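Local coordinates for protein light Chain (Clostridium botulinum, PDB 6BVD) that probably acts as the zinc-dependent endopeptidase of a mosaic botulinum neurotoxin, cleaving a neuronal SNARE protein as its relatives do, at residues Ile48-Arg53 with Thr84-Tyr89. Residues are numbered along the deposited sequence; the frame is centred on the assembly and turned at random.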
loop_
_atom_site.group_PDB
_atom_site.type_symbol
_atom_site.label_atom_id
_atom_site.label_comp_id
_atom_site.label_asym_id
_atom_site.label_seq_id
_atom_site.Cartn_x
_atom_site.Cartn_y
_atom_site.Cartn_z
ATOM N N ILE A 48 -12.423 17.216 6.309
ATOM C CA ILE A 48 -13.836 17.147 6.632
ATOM C C ILE A 48 -14.591 16.556 5.442
ATOM O O ILE A 48 -14.850 17.246 4.454
ATOM C CB ILE A 48 -14.414 18.523 6.995
ATOM C CG1 ILE A 48 -13.625 19.133 8.167
ATOM C CG2 ILE A 48 -15.934 18.400 7.280
ATOM C CD1 ILE A 48 -13.984 20.588 8.495
ATOM N N PRO A 49 -14.959 15.269 5.534
ATOM C CA PRO A 49 -15.466 14.589 4.326
ATOM C C PRO A 49 -16.942 14.889 4.060
ATOM O O PRO A 49 -17.787 14.003 4.057
ATOM C CB PRO A 49 -15.237 13.119 4.643
ATOM C CG PRO A 49 -15.476 13.059 6.160
ATOM C CD PRO A 49 -14.914 14.366 6.704
ATOM N N GLU A 50 -17.240 16.169 3.874
ATOM C CA GLU A 50 -18.566 16.657 3.598
ATOM C C GLU A 50 -18.526 17.623 2.431
ATOM O O GLU A 50 -17.460 18.209 2.147
ATOM C CB GLU A 50 -19.173 17.373 4.837
ATOM C CG GLU A 50 -19.217 16.501 6.095
ATOM C CD GLU A 50 -19.886 17.169 7.267
ATOM O OE1 GLU A 50 -20.835 17.955 7.031
ATOM O OE2 GLU A 50 -19.483 16.893 8.428
ATOM N N ARG A 51 -19.686 17.869 1.825
ATOM C CA ARG A 51 -19.795 18.885 0.768
ATOM C C ARG A 51 -19.462 20.269 1.292
ATOM O O ARG A 51 -19.871 20.668 2.415
ATOM C CB ARG A 51 -21.194 18.906 0.124
ATOM C CG ARG A 51 -21.669 17.589 -0.463
ATOM C CD ARG A 51 -20.925 17.190 -1.750
ATOM N NE ARG A 51 -21.232 18.049 -2.911
ATOM C CZ ARG A 51 -22.264 17.845 -3.736
ATOM N NH1 ARG A 51 -23.107 16.832 -3.511
ATOM N NH2 ARG A 51 -22.456 18.651 -4.797
ATOM N N TYR A 52 -18.702 21.010 0.494
ATOM C CA TYR A 52 -18.390 22.395 0.812
ATOM C C TYR A 52 -19.603 23.272 0.512
ATOM O O TYR A 52 -20.084 23.294 -0.631
ATOM C CB TYR A 52 -17.165 22.877 0.014
ATOM C CG TYR A 52 -16.684 24.240 0.424
ATOM C CD1 TYR A 52 -15.684 24.396 1.378
ATOM C CD2 TYR A 52 -17.230 25.381 -0.150
ATOM C CE1 TYR A 52 -15.250 25.661 1.749
ATOM C CE2 TYR A 52 -16.816 26.648 0.225
ATOM C CZ TYR A 52 -15.839 26.784 1.168
ATOM O OH TYR A 52 -15.439 28.056 1.502
ATOM N N ARG A 53 -20.089 24.000 1.523
ATOM C CA ARG A 53 -21.303 24.820 1.378
ATOM C C ARG A 53 -21.143 26.284 1.768
ATOM O O ARG A 53 -22.027 27.101 1.491
ATOM C CB ARG A 53 -22.451 24.234 2.211
ATOM C CG ARG A 53 -22.740 22.793 1.875
ATOM C CD ARG A 53 -23.996 22.281 2.553
ATOM N NE ARG A 53 -24.249 20.904 2.167
ATOM C CZ ARG A 53 -24.854 20.541 1.042
ATOM N NH1 ARG A 53 -25.278 21.461 0.181
ATOM N NH2 ARG A 53 -25.024 19.254 0.780
ATOM N N THR A 84 -21.989 6.304 5.101
ATOM C CA THR A 84 -21.267 5.293 4.349
ATOM C C THR A 84 -20.432 5.949 3.237
ATOM O O THR A 84 -19.261 5.620 3.049
ATOM C CB THR A 84 -22.222 4.231 3.759
ATOM O OG1 THR A 84 -22.777 3.460 4.828
ATOM C CG2 THR A 84 -21.467 3.279 2.839
ATOM N N GLU A 85 -21.016 6.888 2.505
ATOM C CA GLU A 85 -20.253 7.545 1.450
ATOM C C GLU A 85 -19.177 8.507 1.998
ATOM O O GLU A 85 -18.144 8.697 1.361
ATOM C CB GLU A 85 -21.181 8.286 0.481
ATOM C CG GLU A 85 -20.483 8.578 -0.866
ATOM C CD GLU A 85 -21.442 8.942 -1.996
ATOM O OE1 GLU A 85 -22.413 9.694 -1.761
ATOM O OE2 GLU A 85 -21.230 8.430 -3.125
ATOM N N LYS A 86 -19.401 9.122 3.160
ATOM C CA LYS A 86 -18.344 9.939 3.762
ATOM C C LYS A 86 -17.137 9.049 4.123
ATOM O O LYS A 86 -15.967 9.442 3.965
ATOM C CB LYS A 86 -18.875 10.684 5.008
ATOM C CG LYS A 86 -19.974 11.669 4.663
ATOM C CD LYS A 86 -20.375 12.484 5.936
ATOM C CE LYS A 86 -21.425 13.560 5.687
ATOM N NZ LYS A 86 -22.802 13.051 5.486
ATOM N N ASN A 87 -17.426 7.840 4.597
ATOM C CA ASN A 87 -16.361 6.919 4.954
ATOM C C ASN A 87 -15.598 6.462 3.706
ATOM O O ASN A 87 -14.385 6.318 3.728
ATOM C CB ASN A 87 -16.915 5.718 5.710
ATOM C CG ASN A 87 -15.816 4.757 6.134
ATOM O OD1 ASN A 87 -14.978 5.091 6.971
ATOM N ND2 ASN A 87 -15.789 3.580 5.533
ATOM N N LYS A 88 -16.326 6.234 2.621
ATOM C CA LYS A 88 -15.690 5.829 1.382
ATOM C C LYS A 88 -14.726 6.926 0.921
ATOM O O LYS A 88 -13.582 6.637 0.579
ATOM C CB LYS A 88 -16.740 5.533 0.305
ATOM C CG LYS A 88 -16.146 4.813 -0.899
ATOM C CD LYS A 88 -17.074 4.843 -2.099
ATOM C CE LYS A 88 -16.450 4.102 -3.285
ATOM N NZ LYS A 88 -17.348 4.130 -4.470
ATOM N N TYR A 89 -15.194 8.186 0.973
ATOM C CA TYR A 89 -14.401 9.367 0.636
ATOM C C TYR A 89 -13.120 9.423 1.495
ATOM O O TYR A 89 -12.023 9.696 0.992
ATOM C CB TYR A 89 -15.264 10.672 0.828
ATOM C CG TYR A 89 -14.533 11.944 0.533
ATOM C CD1 TYR A 89 -14.716 12.622 -0.682
ATOM C CD2 TYR A 89 -13.663 12.496 1.479
ATOM C CE1 TYR A 89 -14.023 13.787 -0.961
ATOM C CE2 TYR A 89 -12.977 13.660 1.220
ATOM C CZ TYR A 89 -13.169 14.311 0.011
ATOM O OH TYR A 89 -12.477 15.469 -0.217
#
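Pro49 packs against the first turns of helix 83-100 through its ring and its carbonyl, between Lys86 and Tyr89, two side chains about one helical turn apart. The apolar part is a proline-tyrosine contact: Pro49 CB lies 3.6 Å from Tyr89 CD2, meeting the ring obliquely. With chi1 at 179°, Tyr89 CG points away from its own backbone N, which carries the ring across to the proline, while its hydroxyl hydrogen-bonds Phe197 O. Lys86 lays its methylenes along the carbonyl oxygen of Pro49, CG 3.3 Å from Pro49 O; further out, an aliphatic contact brings Lys86 CE to 3.7 Å from Glu50 CG. Lys86 then bends at its last torsion (chi4 74°), and NZ hydrogen-bonds Leu80 O. Glu50 OE1 stays 5.5 Å from Lys86 NZ, too far for a salt bridge, and may at most add a weak long-range attraction. Pro49 also centres an inverse gamma turn in the loop following strand 45-48, in which Glu50 N donates to Ile48 O at 2.7 Å. With no hydrogen bond across it, this small contact joins this loop to helix 83-100 by van der Waals packing, and the polar ends of Lys86 and Tyr89 are satisfied by backbone carbonyls of other segments.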